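Local coordinates for DUF917 domain-containing protein (Chromobacterium violaceum, PDB 2O3I) that is of unknown function, although its two-domain S-Me-THD-like (DUF917) architecture is consistent with a relationship to enzymes acting on sulfur-containing hydantoins, at residues L13-C18 with Q329-N334; G26-A31 with S109-F114; K260-P265 with A353-L358; G264-A269 with L286-R291. The protein carries 2 engineered substitutions. One frame throughout, in Å; residues are numbered along the deposited sequence.

Contact 1: L13-C18 with Q329-N334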
loop_
_atom_site.group_PDB
_atom_site.type_symbol
_atom_site.label_atom_id
_atom_site.label_comp_id
_atom_site.label_asym_id
_atom_site.label_seq_id
_atom_site.Cartn_x
_atom_site.Cartn_y
_atom_site.Cartn_z
ATOM N N LEU A 13 -30.245 -15.124 8.346
ATOM C CA LEU A 13 -29.288 -14.205 8.945
ATOM C C LEU A 13 -28.812 -13.159 7.946
ATOM O O LEU A 13 -28.732 -11.973 8.256
ATOM C CB LEU A 13 -28.080 -14.990 9.476
ATOM C CG LEU A 13 -26.900 -14.192 10.038
ATOM C CD1 LEU A 13 -27.357 -13.268 11.161
ATOM C CD2 LEU A 13 -25.846 -15.161 10.534
ATOM N N LEU A 14 -28.484 -13.604 6.743
ATOM C CA LEU A 14 -28.007 -12.683 5.734
ATOM C C LEU A 14 -29.139 -11.786 5.251
ATOM O O LEU A 14 -28.909 -10.622 4.940
ATOM C CB LEU A 14 -27.365 -13.456 4.576
ATOM C CG LEU A 14 -28.179 -14.463 3.769
ATOM C CD1 LEU A 14 -28.827 -13.762 2.569
ATOM C CD2 LEU A 14 -27.238 -15.580 3.292
ATOM N N GLN A 15 -30.358 -12.321 5.216
ATOM C CA GLN A 15 -31.520 -11.548 4.782
ATOM C C GLN A 15 -31.757 -10.377 5.723
ATOM O O GLN A 15 -31.902 -9.231 5.289
ATOM C CB GLN A 15 -32.781 -12.412 4.765
ATOM C CG GLN A 15 -32.814 -13.491 3.697
ATOM C CD GLN A 15 -34.044 -13.388 2.812
ATOM O OE1 GLN A 15 -34.485 -14.376 2.227
ATOM N NE2 GLN A 15 -34.593 -12.183 2.699
ATOM N N GLY A 16 -31.800 -10.687 7.018
ATOM C CA GLY A 16 -32.026 -9.668 8.023
ATOM C C GLY A 16 -30.899 -8.658 8.037
ATOM O O GLY A 16 -31.144 -7.455 8.119
ATOM N N ALA A 17 -29.667 -9.153 7.945
ATOM C CA ALA A 17 -28.477 -8.302 7.955
ATOM C C ALA A 17 -28.454 -7.370 6.752
ATOM O O ALA A 17 -27.953 -6.247 6.844
ATOM C CB ALA A 17 -27.200 -9.163 7.984
ATOM N N CYS A 18 -28.983 -7.850 5.628
ATOM C CA CYS A 18 -29.045 -7.058 4.405
ATOM C C CYS A 18 -29.941 -5.844 4.656
ATOM O O CYS A 18 -29.588 -4.717 4.299
ATOM C CB CYS A 18 -29.605 -7.902 3.250
ATOM S SG CYS A 18 -29.814 -7.009 1.660
ATOM N N GLN A 329 -38.219 -12.095 -2.566
ATOM C CA GLN A 329 -37.197 -11.277 -1.928
ATOM C C GLN A 329 -37.736 -9.882 -1.640
ATOM O O GLN A 329 -38.124 -9.154 -2.549
ATOM C CB GLN A 329 -35.958 -11.192 -2.824
ATOM C CG GLN A 329 -34.726 -10.604 -2.142
ATOM C CD GLN A 329 -34.376 -11.317 -0.848
ATOM O OE1 GLN A 329 -34.216 -12.539 -0.819
ATOM N NE2 GLN A 329 -34.251 -10.554 0.233
ATOM N N HIS A 330 -37.749 -9.520 -0.362
ATOM C CA HIS A 330 -38.249 -8.225 0.080
ATOM C C HIS A 330 -37.141 -7.210 0.326
ATOM O O HIS A 330 -37.358 -6.007 0.158
ATOM C CB HIS A 330 -39.068 -8.397 1.364
ATOM C CG HIS A 330 -40.242 -9.317 1.216
ATOM N ND1 HIS A 330 -41.275 -9.076 0.334
ATOM C CD2 HIS A 330 -40.549 -10.479 1.844
ATOM C CE1 HIS A 330 -42.167 -10.046 0.425
ATOM N NE2 HIS A 330 -41.750 -10.910 1.333
ATOM N N VAL A 331 -35.965 -7.696 0.731
ATOM C CA VAL A 331 -34.822 -6.829 1.027
ATOM C C VAL A 331 -33.654 -6.967 0.042
ATOM O O VAL A 331 -33.282 -8.066 -0.377
ATOM C CB VAL A 331 -34.308 -7.061 2.474
ATOM C CG1 VAL A 331 -35.447 -6.851 3.452
ATOM C CG2 VAL A 331 -33.718 -8.471 2.623
ATOM N N PHE A 332 -33.075 -5.825 -0.317
ATOM C CA PHE A 332 -31.978 -5.784 -1.271
ATOM C C PHE A 332 -30.936 -4.739 -0.902
ATOM O O PHE A 332 -31.263 -3.678 -0.368
ATOM C CB PHE A 332 -32.497 -5.409 -2.663
ATOM C CG PHE A 332 -33.409 -6.419 -3.286
ATOM C CD1 PHE A 332 -32.917 -7.325 -4.226
ATOM C CD2 PHE A 332 -34.764 -6.438 -2.976
ATOM C CE1 PHE A 332 -33.763 -8.236 -4.851
ATOM C CE2 PHE A 332 -35.624 -7.344 -3.593
ATOM C CZ PHE A 332 -35.124 -8.246 -4.534
ATOM N N SER A 333 -29.678 -5.044 -1.197
ATOM C CA SER A 333 -28.605 -4.086 -0.987
ATOM C C SER A 333 -28.555 -3.425 -2.364
ATOM O O SER A 333 -29.091 -3.970 -3.329
ATOM C CB SER A 333 -27.271 -4.787 -0.717
ATOM O OG SER A 333 -26.776 -5.401 -1.897
ATOM N N ASN A 334 -27.927 -2.265 -2.467
ATOM C CA ASN A 334 -27.834 -1.593 -3.757
ATOM C C ASN A 334 -27.238 -2.532 -4.807
ATOM O O ASN A 334 -27.670 -2.540 -5.961
ATOM C CB ASN A 334 -26.995 -0.327 -3.622
ATOM C CG ASN A 334 -27.702 0.739 -2.811
ATOM O OD1 ASN A 334 -27.128 1.322 -1.890
ATOM N ND2 ASN A 334 -28.963 0.998 -3.152
#
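Gln15, reaching out from helix 10-19, and Gln329, reaching back from the loop ahead of helix 334-337, approach each other from opposite directions. Their amide planes are turned 41° apart, so the two groups meet askew rather than stacked. The Gln329 amide has firm partners of its own. Its NE2 donates to Val331 O at 2.7 Å, arriving in the carbonyl plane on a lone pair but tilted from the amide's own plane, while OE1 accepts from Arg32 of helix 28-35. With Gln329 CG opposite the backbone N (chi1 -168°), that atom lies over one face of the Phe332 ring, 3.4 Å above its plane and offset toward the rim; the bend at chi2 then carries the amide back to Val331 O.

Val331 points its CG2 at the helix, 3.3 Å from the backbone O of Gln15 and 4.2 Å from Cys18 CB. One turn on, the Cys18 thiol extends across to the loop: with SG opposite the backbone N (chi1 177°), the sulfur reaches the Phe332-Ser333 peptide, 3.5 Å from Ser333 N and 3.6 Å from Phe332 C. Ser333 itself takes the N-cap position of helix 334-337, its OG bonded to Asp336.

Helix and loop thus meet largely through the Cys18 sulfur and the Val331 methyl in a buried setting. Holding OE1 and one N-H of Gln329, Arg32 and Val331 O would fix the amide's rotation where N-terminal and C-terminal family regions join.

Contact 2: G26-A31 with S109-F114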
loop_
_atom_site.group_PDB
_atom_site.type_symbol
_atom_site.label_atom_id
_atom_site.label_comp_id
_atom_site.label_asym_id
_atom_site.label_seq_id
_atom_site.Cartn_x
_atom_site.Cartn_y
_atom_site.Cartn_z
ATOM N N GLY A 26 -22.377 -5.703 1.587
ATOM C CA GLY A 26 -22.129 -6.897 0.801
ATOM C C GLY A 26 -23.412 -7.479 0.249
ATOM O O GLY A 26 -24.453 -7.411 0.894
ATOM N N THR A 27 -23.337 -8.062 -0.943
ATOM C CA THR A 27 -24.504 -8.648 -1.594
ATOM C C THR A 27 -24.900 -9.982 -0.987
ATOM O O THR A 27 -24.053 -10.733 -0.491
ATOM C CB THR A 27 -24.255 -8.907 -3.087
ATOM O OG1 THR A 27 -23.294 -9.960 -3.226
ATOM C CG2 THR A 27 -23.729 -7.649 -3.776
HETATM N N MSE A 28 -26.196 -10.268 -1.032
HETATM C CA MSE A 28 -26.709 -11.528 -0.525
HETATM C C MSE A 28 -26.186 -12.608 -1.463
HETATM O O MSE A 28 -25.994 -13.759 -1.072
HETATM C CB MSE A 28 -28.238 -11.516 -0.532
HETATM C CG MSE A 28 -28.850 -10.604 0.513
HETATM SE SE MSE A 28 -30.746 -10.339 0.238
HETATM C CE MSE A 28 -31.420 -12.003 0.942
ATOM N N ILE A 29 -25.941 -12.214 -2.706
ATOM C CA ILE A 29 -25.434 -13.130 -3.713
ATOM C C ILE A 29 -24.134 -13.778 -3.254
ATOM O O ILE A 29 -24.011 -15.002 -3.238
ATOM C CB ILE A 29 -25.199 -12.391 -5.033
ATOM C CG1 ILE A 29 -26.492 -11.668 -5.443
ATOM C CG2 ILE A 29 -24.732 -13.379 -6.100
ATOM C CD1 ILE A 29 -26.373 -10.765 -6.664
ATOM N N SER A 30 -23.164 -12.954 -2.869
ATOM C CA SER A 30 -21.884 -13.474 -2.411
ATOM C C SER A 30 -22.032 -14.126 -1.038
ATOM O O SER A 30 -21.290 -15.036 -0.700
ATOM C CB SER A 30 -20.826 -12.361 -2.361
ATOM O OG SER A 30 -21.045 -11.468 -1.284
ATOM N N ALA A 31 -22.991 -13.658 -0.245
ATOM C CA ALA A 31 -23.211 -14.235 1.077
ATOM C C ALA A 31 -23.769 -15.648 0.919
ATOM O O ALA A 31 -23.385 -16.557 1.653
ATOM C CB ALA A 31 -24.178 -13.377 1.882
ATOM N N SER A 109 -22.999 -4.353 10.076
ATOM C CA SER A 109 -24.181 -5.166 9.793
ATOM C C SER A 109 -24.403 -5.232 8.292
ATOM O O SER A 109 -24.515 -4.202 7.632
ATOM C CB SER A 109 -25.430 -4.572 10.447
ATOM O OG SER A 109 -25.481 -4.869 11.826
ATOM N N GLY A 110 -24.474 -6.444 7.758
ATOM C CA GLY A 110 -24.689 -6.610 6.333
ATOM C C GLY A 110 -24.667 -8.072 5.962
ATOM O O GLY A 110 -24.171 -8.899 6.722
ATOM N N ALA A 111 -25.187 -8.392 4.786
ATOM C CA ALA A 111 -25.247 -9.775 4.322
ATOM C C ALA A 111 -23.951 -10.570 4.451
ATOM O O ALA A 111 -23.984 -11.726 4.869
ATOM C CB ALA A 111 -25.738 -9.821 2.879
ATOM N N LEU A 112 -22.820 -9.964 4.103
ATOM C CA LEU A 112 -21.525 -10.649 4.167
ATOM C C LEU A 112 -20.885 -10.693 5.547
ATOM O O LEU A 112 -20.359 -11.728 5.972
ATOM C CB LEU A 112 -20.523 -9.978 3.236
ATOM C CG LEU A 112 -20.266 -10.531 1.843
ATOM C CD1 LEU A 112 -19.090 -9.742 1.267
ATOM C CD2 LEU A 112 -19.944 -12.036 1.889
ATOM N N GLY A 113 -20.914 -9.545 6.213
ATOM C CA GLY A 113 -20.323 -9.391 7.527
ATOM C C GLY A 113 -20.479 -10.510 8.529
ATOM O O GLY A 113 -19.484 -11.086 8.978
ATOM N N PHE A 114 -21.716 -10.817 8.893
ATOM C CA PHE A 114 -21.946 -11.859 9.869
ATOM C C PHE A 114 -21.587 -13.237 9.310
ATOM O O PHE A 114 -21.016 -14.064 10.018
ATOM C CB PHE A 114 -23.403 -11.807 10.358
ATOM C CG PHE A 114 -23.742 -10.554 11.131
ATOM C CD1 PHE A 114 -23.067 -10.239 12.307
ATOM C CD2 PHE A 114 -24.732 -9.684 10.682
ATOM C CE1 PHE A 114 -23.372 -9.069 13.029
ATOM C CE2 PHE A 114 -25.049 -8.512 11.392
ATOM C CZ PHE A 114 -24.366 -8.207 12.566
HETATM O O HOH W 1 -26.092 -6.495 2.926
#
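The flat groups between Ala31, Ala111 and Gly26 are backbone carbonyls, each met by an alanine methyl. Ala31 CB rests on one face of the Ala111 carbonyl, 3.4 Å from Ala111 O, while Ala111 CB stands to one side of the Gly26 carbonyl plane, 3.4 Å from Gly26 O. The same oxygen accepts from a water at 2.8 Å, and this water in turn accepts from Ala111 N, so a single molecule links the two backbones.

Ala111 CB also meets CG of Met28, modelled as selenomethionine, at 4.0 Å; Ala31 CB, one turn along the same helix as Met28, is equally close to Ala111 CB. The small methyls let the first turns of helix 28-35 and helix 111-124 come together, with Ala31 and Leu112 CA atoms only 5.0 Å apart. The glycine-rich loop leading into helix 28-35 runs past the start of helix 111-124, and Gly25 shares a backbone hydrogen bond with Leu112. This places two helix N-termini side by side in the N-terminal family region.

Leu112 wraps its branched end round the Ser30 hydroxyl: CG and CD2 are both 3.4 Å from Ser30 OG, and CD1 continues to Gly26 CA at 4.2 Å. Ser30 OG lies between its own backbone N and carbonyl carbon (chi1 73°), turned back toward Thr27. Thr27, the N-cap of helix 28-35, has its OG1 hydrogen-bonded to Asn75.

Contact 3: K260-P265 with A353-L358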
loop_
_atom_site.group_PDB
_atom_site.type_symbol
_atom_site.label_atom_id
_atom_site.label_comp_id
_atom_site.label_asym_id
_atom_site.label_seq_id
_atom_site.Cartn_x
_atom_site.Cartn_y
_atom_site.Cartn_z
ATOM N N LYS A 260 -39.173 4.785 9.981
ATOM C CA LYS A 260 -40.053 5.755 9.350
ATOM C C LYS A 260 -40.197 5.490 7.854
ATOM O O LYS A 260 -39.212 5.208 7.169
ATOM C CB LYS A 260 -39.525 7.175 9.573
ATOM C CG LYS A 260 -40.449 8.248 9.025
ATOM C CD LYS A 260 -39.883 9.650 9.211
ATOM C CE LYS A 260 -40.801 10.689 8.575
ATOM N NZ LYS A 260 -40.224 12.061 8.636
ATOM N N LEU A 261 -41.428 5.564 7.358
ATOM C CA LEU A 261 -41.685 5.357 5.937
ATOM C C LEU A 261 -41.313 6.670 5.249
ATOM O O LEU A 261 -42.005 7.676 5.399
ATOM C CB LEU A 261 -43.168 5.061 5.690
ATOM C CG LEU A 261 -43.594 4.192 4.497
ATOM C CD1 LEU A 261 -45.093 4.333 4.321
ATOM C CD2 LEU A 261 -42.888 4.595 3.224
ATOM N N LEU A 262 -40.214 6.665 4.505
ATOM C CA LEU A 262 -39.778 7.867 3.814
ATOM C C LEU A 262 -40.485 8.080 2.487
ATOM O O LEU A 262 -40.791 9.212 2.121
ATOM C CB LEU A 262 -38.278 7.817 3.544
ATOM C CG LEU A 262 -37.317 7.691 4.714
ATOM C CD1 LEU A 262 -35.901 7.686 4.160
ATOM C CD2 LEU A 262 -37.513 8.839 5.689
ATOM N N PHE A 263 -40.752 6.998 1.765
ATOM C CA PHE A 263 -41.374 7.139 0.457
ATOM C C PHE A 263 -41.987 5.841 -0.068
ATOM O O PHE A 263 -41.526 4.743 0.255
ATOM C CB PHE A 263 -40.303 7.663 -0.510
ATOM C CG PHE A 263 -40.806 8.002 -1.882
ATOM C CD1 PHE A 263 -40.819 7.046 -2.894
ATOM C CD2 PHE A 263 -41.217 9.300 -2.180
ATOM C CE1 PHE A 263 -41.227 7.383 -4.187
ATOM C CE2 PHE A 263 -41.628 9.647 -3.466
ATOM C CZ PHE A 263 -41.633 8.688 -4.473
ATOM N N GLY A 264 -43.034 5.983 -0.874
ATOM C CA GLY A 264 -43.696 4.833 -1.467
ATOM C C GLY A 264 -44.718 4.108 -0.608
ATOM O O GLY A 264 -45.263 4.688 0.330
ATOM N N PRO A 265 -44.999 2.826 -0.901
ATOM C CA PRO A 265 -44.421 2.015 -1.981
ATOM C C PRO A 265 -44.651 2.577 -3.381
ATOM O O PRO A 265 -45.764 2.958 -3.736
ATOM C CB PRO A 265 -45.077 0.645 -1.775
ATOM C CG PRO A 265 -46.378 0.979 -1.113
ATOM C CD PRO A 265 -45.979 2.042 -0.128
ATOM N N ALA A 353 -41.874 -0.870 -4.494
ATOM C CA ALA A 353 -40.811 -0.763 -3.507
ATOM C C ALA A 353 -40.951 0.482 -2.634
ATOM O O ALA A 353 -41.397 1.537 -3.093
ATOM C CB ALA A 353 -39.460 -0.753 -4.208
ATOM N N ALA A 354 -40.559 0.350 -1.371
ATOM C CA ALA A 354 -40.621 1.456 -0.431
ATOM C C ALA A 354 -39.231 1.747 0.115
ATOM O O ALA A 354 -38.318 0.926 0.004
ATOM C CB ALA A 354 -41.557 1.121 0.711
ATOM N N VAL A 355 -39.083 2.926 0.703
ATOM C CA VAL A 355 -37.824 3.337 1.296
ATOM C C VAL A 355 -38.102 3.581 2.772
ATOM O O VAL A 355 -38.954 4.400 3.132
ATOM C CB VAL A 355 -37.292 4.632 0.653
ATOM C CG1 VAL A 355 -35.956 5.013 1.282
ATOM C CG2 VAL A 355 -37.152 4.445 -0.861
ATOM N N ILE A 356 -37.391 2.847 3.622
ATOM C CA ILE A 356 -37.556 2.961 5.061
ATOM C C ILE A 356 -36.293 3.486 5.727
ATOM O O ILE A 356 -35.181 3.097 5.378
ATOM C CB ILE A 356 -37.926 1.592 5.683
ATOM C CG1 ILE A 356 -39.311 1.164 5.188
ATOM C CG2 ILE A 356 -37.917 1.677 7.210
ATOM C CD1 ILE A 356 -39.743 -0.224 5.642
ATOM N N ALA A 357 -36.478 4.392 6.680
ATOM C CA ALA A 357 -35.356 4.946 7.416
ATOM C C ALA A 357 -35.386 4.345 8.814
ATOM O O ALA A 357 -36.448 4.188 9.413
ATOM C CB ALA A 357 -35.464 6.467 7.489
ATOM N N LEU A 358 -34.218 3.984 9.318
ATOM C CA LEU A 358 -34.119 3.432 10.654
ATOM C C LEU A 358 -33.269 4.394 11.474
ATOM O O LEU A 358 -32.184 4.815 11.051
ATOM C CB LEU A 358 -33.463 2.047 10.622
ATOM C CG LEU A 358 -34.109 0.959 9.755
ATOM C CD1 LEU A 358 -33.232 -0.300 9.779
ATOM C CD2 LEU A 358 -35.522 0.656 10.254
#
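Leu262 folds its branched end over Ala357, with CG, CD1 and CD2 all near 3.6 Å from Ala357 CB. CG stands opposite the carbonyl carbon (chi1 -59°), which turns the isobutyl group along strand 353-358 and brings CD1 to 3.9 Å from Val355 CG1. Below this cover runs the antiparallel ladder. Lys260 and Ala357 form a hydrogen-bonded pair, with Lys260 N to Ala357 O at 2.8 Å and a nearly straight return bond from Ala357 N to Lys260 O at 2.9 Å. Leu261 faces Ile356 as the following non-hydrogen-bonded pair.

The register then slips by one residue. Leu262 and Phe263 both stand opposite Val355, a classic beta bulge: Val355 O takes the Leu262 N-H at 2.9 Å, almost head-on to the carbonyl, and a weak second bond from Phe263 N, while Val355 N returns a bond to Phe263 O at 3.1 Å. The chain turns at Phe263 and again at Pro265, which follows a cis peptide, with Gly264 between; Pro265 CA makes a CA-H...O contact of 3.3 Å with Ala353 O.

Farther out, Leu286 packs against Phe263 and Val355, whereas Met247 and Leu248 of helix 244-255 pack on Ile356 from the other face. Strand 319-324 occupies the far edge of strand 353-358, with Ser321 bonded to Ile356. The chemistry is mainly that of the backbone: Val355 O takes one firm and one weak N-H, and this sharing accommodates the extra residue, so pairing persists past the bulge.

Contact 4: G264-A269 with L286-R291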
loop_
_atom_site.group_PDB
_atom_site.type_symbol
_atom_site.label_atom_id
_atom_site.label_comp_id
_atom_site.label_asym_id
_atom_site.label_seq_id
_atom_site.Cartn_x
_atom_site.Cartn_y
_atom_site.Cartn_z
ATOM N N GLY A 264 -43.034 5.983 -0.874
ATOM C CA GLY A 264 -43.696 4.833 -1.467
ATOM C C GLY A 264 -44.718 4.108 -0.608
ATOM O O GLY A 264 -45.263 4.688 0.330
ATOM N N PRO A 265 -44.999 2.826 -0.901
ATOM C CA PRO A 265 -44.421 2.015 -1.981
ATOM C C PRO A 265 -44.651 2.577 -3.381
ATOM O O PRO A 265 -45.764 2.958 -3.736
ATOM C CB PRO A 265 -45.077 0.645 -1.775
ATOM C CG PRO A 265 -46.378 0.979 -1.113
ATOM C CD PRO A 265 -45.979 2.042 -0.128
ATOM N N ALA A 266 -43.583 2.626 -4.166
ATOM C CA ALA A 266 -43.628 3.145 -5.526
ATOM C C ALA A 266 -42.899 2.192 -6.465
ATOM O O ALA A 266 -42.533 1.086 -6.073
ATOM C CB ALA A 266 -42.982 4.519 -5.574
ATOM N N THR A 267 -42.677 2.619 -7.701
ATOM C CA THR A 267 -41.993 1.764 -8.660
ATOM C C THR A 267 -40.547 2.203 -8.882
ATOM O O THR A 267 -40.271 3.381 -9.123
ATOM C CB THR A 267 -42.734 1.742 -10.019
ATOM O OG1 THR A 267 -42.481 2.960 -10.730
ATOM C CG2 THR A 267 -44.231 1.607 -9.796
ATOM N N LEU A 268 -39.628 1.248 -8.785
ATOM C CA LEU A 268 -38.212 1.516 -8.987
ATOM C C LEU A 268 -37.958 1.786 -10.458
ATOM O O LEU A 268 -38.244 0.945 -11.309
ATOM C CB LEU A 268 -37.365 0.315 -8.562
ATOM C CG LEU A 268 -37.222 -0.027 -7.080
ATOM C CD1 LEU A 268 -36.602 -1.412 -6.947
ATOM C CD2 LEU A 268 -36.361 1.016 -6.385
ATOM N N ALA A 269 -37.423 2.962 -10.756
ATOM C CA ALA A 269 -37.123 3.317 -12.133
ATOM C C ALA A 269 -35.803 2.653 -12.513
ATOM O O ALA A 269 -35.079 2.158 -11.647
ATOM C CB ALA A 269 -37.017 4.830 -12.275
ATOM N N LEU A 286 -37.103 6.293 -7.531
ATOM C CA LEU A 286 -38.424 5.708 -7.360
ATOM C C LEU A 286 -39.449 6.786 -7.671
ATOM O O LEU A 286 -39.318 7.924 -7.217
ATOM C CB LEU A 286 -38.627 5.224 -5.921
ATOM C CG LEU A 286 -37.746 4.099 -5.375
ATOM C CD1 LEU A 286 -36.338 4.612 -5.109
ATOM C CD2 LEU A 286 -38.364 3.565 -4.094
ATOM N N GLU A 287 -40.466 6.433 -8.451
ATOM C CA GLU A 287 -41.508 7.386 -8.802
ATOM C C GLU A 287 -42.874 6.947 -8.290
ATOM O O GLU A 287 -43.233 5.772 -8.360
ATOM C CB GLU A 287 -41.543 7.592 -10.320
ATOM C CG GLU A 287 -40.323 8.331 -10.860
ATOM C CD GLU A 287 -40.481 8.756 -12.312
ATOM O OE1 GLU A 287 -40.550 7.872 -13.194
ATOM O OE2 GLU A 287 -40.540 9.979 -12.571
ATOM N N ASP A 288 -43.629 7.907 -7.766
ATOM C CA ASP A 288 -44.956 7.649 -7.223
ATOM C C ASP A 288 -45.957 8.609 -7.866
ATOM O O ASP A 288 -46.674 9.332 -7.175
ATOM C CB ASP A 288 -44.933 7.836 -5.700
ATOM C CG ASP A 288 -46.264 7.512 -5.047
ATOM O OD1 ASP A 288 -46.786 6.400 -5.277
ATOM O OD2 ASP A 288 -46.785 8.367 -4.296
ATOM N N GLY A 289 -45.992 8.608 -9.195
ATOM C CA GLY A 289 -46.899 9.481 -9.921
ATOM C C GLY A 289 -46.617 10.942 -9.636
ATOM O O GLY A 289 -47.223 11.531 -8.743
ATOM N N GLU A 290 -45.698 11.525 -10.402
ATOM C CA GLU A 290 -45.312 12.925 -10.228
ATOM C C GLU A 290 -44.836 13.140 -8.792
ATOM O O GLU A 290 -45.331 14.007 -8.068
ATOM C CB GLU A 290 -46.489 13.847 -10.549
ATOM N N ARG A 291 -43.865 12.325 -8.399
ATOM C CA ARG A 291 -43.278 12.356 -7.065
ATOM C C ARG A 291 -42.048 11.469 -7.137
ATOM O O ARG A 291 -42.162 10.246 -7.151
ATOM C CB ARG A 291 -44.269 11.800 -6.044
ATOM C CG ARG A 291 -44.946 12.864 -5.210
ATOM C CD ARG A 291 -44.181 13.103 -3.920
ATOM N NE ARG A 291 -44.540 14.372 -3.298
ATOM C CZ ARG A 291 -44.340 14.661 -2.016
ATOM N NH1 ARG A 291 -43.788 13.762 -1.209
ATOM N NH2 ARG A 291 -44.685 15.851 -1.541
#
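Leu286 extends from its strand alongside Leu268, the two side chains pointing the same way from a non-hydrogen-bonded antiparallel pair. Its CB lies 4.0 Å from Thr267 O and 4.4 Å from the Ala266 methyl. CG, opposite the carbonyl carbon (chi1 -64°), is brought to 3.5 Å from Leu268 CD2. At the tip, CD1 keeps to the same methyl, 3.8 Å from Leu268 CD2, and CD2 is only slightly farther from it.

The backbones hold this pair through the adjacent Thr267 and Glu287, whose side chains emerge on the opposite face. Glu287 N donates to Thr267 O at 3.1 Å and Thr267 N to Glu287 O at 3.3 Å, both donors tilted a little over 20° from the carbonyl planes. Ala266 CB presses close to Glu287 O, at 3.1 Å, and touches Asp288 CB as the strand pairing ends.

Past Asp288 the chain doubles back, Asp288 N bonding to Arg291 O and Arg291 forming a salt bridge with Asp306. Strands 266-268, 283-287 and 292-297 are consecutive in the chain, each antiparallel to the next, as in a beta meander.

From the N terminus, helix 10-19 opens contact 1, which is not closed until 329-334, some three hundred residues later. Within that span contact 2 closes early, joining helix 28-35 to helix 111-124 inside the N-terminal family region; it touches contact 1 through Met28, packed against Gln15 and Gln329. Contacts 3 and 4 overlap at their first segments, sharing Gly264 and Pro265. Contact 4 lies within the loop of contact 1 and closes first, at 286-291, whereas contact 3 ends at 353-358 and so crosses contact 1. Contacts 3 and 4 join strands 260-262, 266-268, 283-287 and 352-358 of one antiparallel sheet, while contact 1 ties the C-terminal region to the N-terminal helices.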